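Local atomic coordinates of Fe-regulated protein B (Neisseria meningitidis, PDB entry 4AIP), a protein that serves as a TonB-dependent outer-membrane transporter that takes up iron, probably from ferric siderophores. Residues S65-L74 / V144-A153. Residues are numbered along the deposited sequence; the frame is centred on the assembly and turned at random.
Sequences SKIRTNIVTL and VKVVSVQKGA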
ATOM      1  N   SER B  65     -41.590 -18.136   3.961  1.00 31.37           N
ATOM      2  CA  SER B  65     -40.245 -17.811   4.354  1.00 30.10           C
ATOM      3  C   SER B  65     -39.214 -18.172   3.263  1.00 30.67           C
ATOM      4  O   SER B  65     -37.976 -18.076   3.469  1.00 31.02           O
ATOM      5  CB  SER B  65     -39.941 -18.581   5.649  1.00 28.30           C
ATOM      6  OG  SER B  65     -38.668 -18.299   6.108  1.00 24.59           O
ATOM      7  N   LYS B  66     -39.713 -18.583   2.105  1.00 28.68           N
ATOM      8  CA  LYS B  66     -38.839 -19.011   1.042  1.00 27.91           C
ATOM      9  C   LYS B  66     -38.119 -17.877   0.234  1.00 28.20           C
ATOM     10  O   LYS B  66     -37.053 -18.095  -0.338  1.00 28.07           O
ATOM     11  CB  LYS B  66     -39.610 -19.961   0.169  1.00 26.10           C
ATOM     12  CG  LYS B  66     -39.070 -20.203  -1.182  1.00 23.58           C
ATOM     13  CD  LYS B  66     -40.165 -20.812  -2.026  1.00 22.25           C
ATOM     14  CE  LYS B  66     -39.717 -21.108  -3.469  1.00 21.00           C
ATOM     15  NZ  LYS B  66     -38.624 -22.114  -3.517  1.00 20.03           N
ATOM     16  N   ILE B  67     -38.703 -16.689   0.230  1.00 27.93           N
ATOM     17  CA  ILE B  67     -38.092 -15.528  -0.373  1.00 27.94           C
ATOM     18  C   ILE B  67     -38.161 -14.489   0.698  1.00 28.76           C
ATOM     19  O   ILE B  67     -39.248 -14.137   1.163  1.00 29.21           O
ATOM     20  CB  ILE B  67     -38.852 -15.060  -1.673  1.00 26.33           C
ATOM     21  CG1 ILE B  67     -38.641 -16.087  -2.786  1.00 24.12           C
ATOM     22  CG2 ILE B  67     -38.333 -13.742  -2.170  1.00 23.48           C
ATOM     23  CD1 ILE B  67     -39.628 -15.938  -3.957  1.00 24.73           C
ATOM     24  N   ARG B  68     -36.985 -14.047   1.118  1.00 28.82           N
ATOM     25  CA  ARG B  68     -36.898 -12.995   2.102  1.00 27.69           C
ATOM     26  C   ARG B  68     -36.135 -11.855   1.451  1.00 28.68           C
ATOM     27  O   ARG B  68     -34.916 -11.942   1.186  1.00 30.08           O
ATOM     28  CB  ARG B  68     -36.289 -13.486   3.397  1.00 25.75           C
ATOM     29  CG  ARG B  68     -37.166 -13.203   4.627  1.00 24.76           C
ATOM     30  CD  ARG B  68     -36.905 -14.301   5.650  1.00 24.22           C
ATOM     31  NE  ARG B  68     -37.431 -13.950   6.983  1.00 25.05           N
ATOM     32  CZ  ARG B  68     -37.560 -14.827   7.996  1.00 25.32           C
ATOM     33  NH1 ARG B  68     -37.232 -16.116   7.823  1.00 24.03           N
ATOM     34  NH2 ARG B  68     -38.076 -14.432   9.171  1.00 26.36           N
ATOM     35  N   THR B  69     -36.903 -10.823   1.116  1.00 27.88           N
ATOM     36  CA  THR B  69     -36.401  -9.665   0.425  1.00 27.66           C
ATOM     37  C   THR B  69     -35.937  -8.689   1.479  1.00 28.31           C
ATOM     38  O   THR B  69     -36.631  -8.458   2.441  1.00 28.37           O
ATOM     39  CB  THR B  69     -37.498  -9.037  -0.524  1.00 26.19           C
ATOM     40  OG1 THR B  69     -37.803  -9.963  -1.585  1.00 23.91           O
ATOM     41  CG2 THR B  69     -37.020  -7.713  -1.143  1.00 23.50           C
ATOM     42  N   ASN B  70     -34.768  -8.090   1.258  1.00 28.53           N
ATOM     43  CA  ASN B  70     -34.286  -6.987   2.090  1.00 27.85           C
ATOM     44  C   ASN B  70     -34.201  -7.362   3.537  1.00 28.17           C
ATOM     45  O   ASN B  70     -34.758  -6.685   4.387  1.00 28.58           O
ATOM     46  CB  ASN B  70     -35.187  -5.748   1.948  1.00 26.03           C
ATOM     47  CG  ASN B  70     -34.960  -5.008   0.651  1.00 24.40           C
ATOM     48  OD1 ASN B  70     -34.193  -5.430  -0.193  1.00 22.31           O
ATOM     49  ND2 ASN B  70     -35.619  -3.880   0.501  1.00 22.74           N
ATOM     50  N   ILE B  71     -33.521  -8.469   3.799  1.00 27.95           N
ATOM     51  CA  ILE B  71     -33.267  -8.925   5.163  1.00 27.81           C
ATOM     52  C   ILE B  71     -32.457  -7.883   5.901  1.00 28.06           C
ATOM     53  O   ILE B  71     -32.714  -7.579   7.046  1.00 29.72           O
ATOM     54  CB  ILE B  71     -32.441 -10.213   5.157  1.00 26.01           C
ATOM     55  CG1 ILE B  71     -33.312 -11.406   4.862  1.00 23.41           C
ATOM     56  CG2 ILE B  71     -31.785 -10.474   6.476  1.00 24.94           C
ATOM     57  CD1 ILE B  71     -32.470 -12.610   4.671  1.00 22.99           C
ATOM     58  N   VAL B  72     -31.473  -7.341   5.210  1.00 28.10           N
ATOM     59  CA  VAL B  72     -30.670  -6.270   5.742  1.00 23.62           C
ATOM     60  C   VAL B  72     -30.862  -5.069   4.861  1.00 21.59           C
ATOM     61  O   VAL B  72     -30.757  -5.166   3.657  1.00 22.24           O
ATOM     62  CB  VAL B  72     -29.186  -6.646   5.738  1.00 23.39           C
ATOM     63  CG1 VAL B  72     -28.389  -5.549   6.366  1.00 21.31           C
ATOM     64  CG2 VAL B  72     -28.976  -7.994   6.452  1.00 18.30           C
ATOM     65  N   THR B  73     -31.160  -3.940   5.475  1.00 19.64           N
ATOM     66  CA  THR B  73     -31.221  -2.718   4.745  1.00 17.94           C
ATOM     67  C   THR B  73     -30.005  -1.917   5.160  1.00 18.49           C
ATOM     68  O   THR B  73     -29.426  -2.101   6.247  1.00 20.94           O
ATOM     69  CB  THR B  73     -32.466  -1.839   5.013  1.00 18.72           C
ATOM     70  OG1 THR B  73     -32.612  -1.574   6.363  1.00 22.64           O
ATOM     71  CG2 THR B  73     -33.597  -2.466   4.809  1.00 12.67           C
ATOM     72  N   LEU B  74     -29.610  -1.018   4.276  1.00 16.07           N
ATOM     73  CA  LEU B  74     -28.502  -0.132   4.547  1.00 13.92           C
ATOM     74  C   LEU B  74     -28.716   0.682   5.852  1.00 14.42           C
ATOM     75  O   LEU B  74     -27.780   0.928   6.599  1.00 14.53           O
ATOM     76  CB  LEU B  74     -28.335   0.861   3.392  1.00 11.05           C
ATOM     77  CG  LEU B  74     -27.113   1.761   3.541  1.00  9.41           C
ATOM     78  CD1 LEU B  74     -25.838   0.921   3.591  1.00  5.33           C
ATOM     79  CD2 LEU B  74     -27.021   2.695   2.349  1.00  9.54           C
ATOM     80  N   VAL B 144     -22.299  -3.270   0.505  1.00  9.30           N
ATOM     81  CA  VAL B 144     -23.637  -3.643   0.063  1.00 10.02           C
ATOM     82  C   VAL B 144     -24.708  -2.703   0.548  1.00 10.46           C
ATOM     83  O   VAL B 144     -24.513  -2.049   1.556  1.00 13.06           O
ATOM     84  CB  VAL B 144     -23.972  -5.178   0.352  1.00 10.50           C
ATOM     85  CG1 VAL B 144     -22.778  -6.025   0.141  1.00  9.77           C
ATOM     86  CG2 VAL B 144     -24.390  -5.398   1.742  1.00  8.89           C
ATOM     87  N   LYS B 145     -25.819  -2.592  -0.179  1.00  8.73           N
ATOM     88  CA  LYS B 145     -26.938  -1.805   0.324  1.00  8.41           C
ATOM     89  C   LYS B 145     -28.104  -2.639   0.753  1.00  8.78           C
ATOM     90  O   LYS B 145     -28.873  -2.202   1.570  1.00  9.45           O
ATOM     91  CB  LYS B 145     -27.397  -0.731  -0.659  1.00  8.31           C
ATOM     92  CG  LYS B 145     -28.515  -1.110  -1.554  1.00 10.15           C
ATOM     93  CD  LYS B 145     -28.370  -0.458  -2.910  1.00 18.61           C
ATOM     94  CE  LYS B 145     -29.647  -0.545  -3.719  1.00 22.89           C
ATOM     95  NZ  LYS B 145     -30.742   0.309  -3.237  1.00 23.89           N
ATOM     96  N   VAL B 146     -28.269  -3.820   0.183  1.00  9.43           N
ATOM     97  CA  VAL B 146     -29.294  -4.764   0.605  1.00 10.43           C
ATOM     98  C   VAL B 146     -28.769  -6.187   0.475  1.00 11.98           C
ATOM     99  O   VAL B 146     -27.913  -6.490  -0.389  1.00 11.48           O
ATOM    100  CB  VAL B 146     -30.592  -4.646  -0.229  1.00 11.10           C
ATOM    101  CG1 VAL B 146     -31.439  -3.493   0.258  1.00 14.62           C
ATOM    102  CG2 VAL B 146     -30.331  -4.409  -1.676  1.00  8.87           C
ATOM    103  N   VAL B 147     -29.254  -7.029   1.390  1.00 12.03           N
ATOM    104  CA  VAL B 147     -29.112  -8.472   1.308  1.00 11.10           C
ATOM    105  C   VAL B 147     -30.509  -9.059   1.357  1.00 13.06           C
ATOM    106  O   VAL B 147     -31.350  -8.636   2.160  1.00 13.29           O
ATOM    107  CB  VAL B 147     -28.246  -9.025   2.450  1.00 10.67           C
ATOM    108  CG1 VAL B 147     -27.974 -10.463   2.238  1.00  7.82           C
ATOM    109  CG2 VAL B 147     -26.922  -8.270   2.512  1.00  7.80           C
ATOM    110  N   SER B 148     -30.754 -10.023   0.474  1.00 13.35           N
ATOM    111  CA  SER B 148     -31.988 -10.789   0.376  1.00 13.79           C
ATOM    112  C   SER B 148     -31.580 -12.251   0.222  1.00 15.20           C
ATOM    113  O   SER B 148     -30.400 -12.566   0.003  1.00 14.93           O
ATOM    114  CB  SER B 148     -32.769 -10.367  -0.885  1.00 16.13           C
ATOM    115  OG  SER B 148     -33.386  -9.069  -0.776  1.00 12.90           O
ATOM    116  N   VAL B 149     -32.552 -13.142   0.342  1.00 17.45           N
ATOM    117  CA  VAL B 149     -32.297 -14.606   0.304  1.00 18.60           C
ATOM    118  C   VAL B 149     -33.434 -15.278  -0.471  1.00 20.52           C
ATOM    119  O   VAL B 149     -34.581 -14.822  -0.468  1.00 21.77           O
ATOM    120  CB  VAL B 149     -32.087 -15.201   1.745  1.00 18.18           C
ATOM    121  CG1 VAL B 149     -33.366 -15.188   2.482  1.00 14.20           C
ATOM    122  CG2 VAL B 149     -31.505 -16.586   1.734  1.00 12.89           C
ATOM    123  N   GLN B 150     -33.080 -16.309  -1.205  1.00 20.60           N
ATOM    124  CA  GLN B 150     -34.059 -17.110  -1.913  1.00 21.25           C
ATOM    125  C   GLN B 150     -33.609 -18.540  -1.715  1.00 19.65           C
ATOM    126  O   GLN B 150     -32.413 -18.875  -1.943  1.00 17.20           O
ATOM    127  CB  GLN B 150     -34.232 -16.672  -3.403  1.00 22.52           C
ATOM    128  CG  GLN B 150     -33.428 -17.417  -4.495  1.00 29.89           C
ATOM    129  CD  GLN B 150     -33.911 -18.877  -4.876  1.00 41.38           C
ATOM    130  OE1 GLN B 150     -34.930 -19.421  -4.410  1.00 26.50           O
ATOM    131  NE2 GLN B 150     -33.121 -19.502  -5.738  1.00 35.84           N
ATOM    132  N   LYS B 151     -34.551 -19.375  -1.275  1.00 20.53           N
ATOM    133  CA  LYS B 151     -34.201 -20.684  -0.706  1.00 18.81           C
ATOM    134  C   LYS B 151     -34.756 -21.768  -1.568  1.00 20.85           C
ATOM    135  O   LYS B 151     -35.872 -21.639  -2.081  1.00 21.02           O
ATOM    136  CB  LYS B 151     -34.755 -20.810   0.704  1.00 16.62           C
ATOM    137  CG  LYS B 151     -34.369 -19.662   1.611  1.00 11.42           C
ATOM    138  CD  LYS B 151     -34.851 -19.906   3.070  1.00  7.28           C
ATOM    139  CE  LYS B 151     -35.209 -18.563   3.682  1.00  9.76           C
ATOM    140  NZ  LYS B 151     -35.306 -18.551   5.152  1.00  9.04           N
ATOM    141  N   GLY B 152     -33.978 -22.837  -1.752  1.00 20.76           N
ATOM    142  CA  GLY B 152     -34.426 -23.967  -2.612  1.00 19.48           C
ATOM    143  C   GLY B 152     -34.431 -23.573  -4.104  1.00 18.98           C
ATOM    144  O   GLY B 152     -33.804 -22.551  -4.516  1.00 18.38           O
ATOM    145  N   ALA B 153     -35.139 -24.370  -4.912  1.00 18.88           N
ATOM    146  CA  ALA B 153     -35.204 -24.193  -6.359  1.00 16.56           C
ATOM    147  C   ALA B 153     -36.040 -22.955  -6.660  1.00 15.87           C
ATOM    148  O   ALA B 153     -37.133 -22.774  -6.093  1.00 16.84           O
ATOM    149  CB  ALA B 153     -35.775 -25.423  -7.024  1.00 14.96           C
TER
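An antiparallel ladder interrupted by a classic beta bulge joins 65-74 to 144-153 at one edge of the four-stranded plug-domain sheet; the axes of strands 67-70 and 146-151 run 172° apart in direction. Arg68 and Val149 form a hydrogen-bonded pair of the ladder, with Arg68 N to Val149 O at 3.0 Å and Val149 N to Arg68 O at 2.8 Å. Between Arg68 and Val72 the register shifts by two; within this shift Ile71 and Val72 both face Val147, the classic bulge, and each sends its carbonyl a weak N-H bond. Here too Ser148 substitutes a side chain for a backbone acceptor: its OG, anti to the carbonyl carbon (chi1 -73°), takes the Asn70 N-H at 2.6 Å, almost straight at 173°. On the face carrying Arg68 and Val149, Val149 CG1 sits between two aliphatic neighbours, 3.5 Å from Ile71 CD1 and as close to Arg68 CB; farther along, Val72 and Val147 run abreast and touch Leu88 and Met85, respectively, of helix 85-88. At the other end Lys66 bends at its last torsion, bringing NZ to two carbonyls, Lys151 O at 3.1 Å and Ala153 O at 3.0 Å; the ammonium thus spans the carbonyls either side of Gly152, just where strand 146-151 ends. Arg68 NH1 and Lys151 NZ, 4.1 Å apart, converge on the carboxylate of Glu590 in the barrel wall, each through a salt bridge; the glutamate would probably balance part of their positive charge. The bulged edge ladder, with its basic residues tied to the wall, belongs to the plug-in-barrel fold of TonB-dependent receptors.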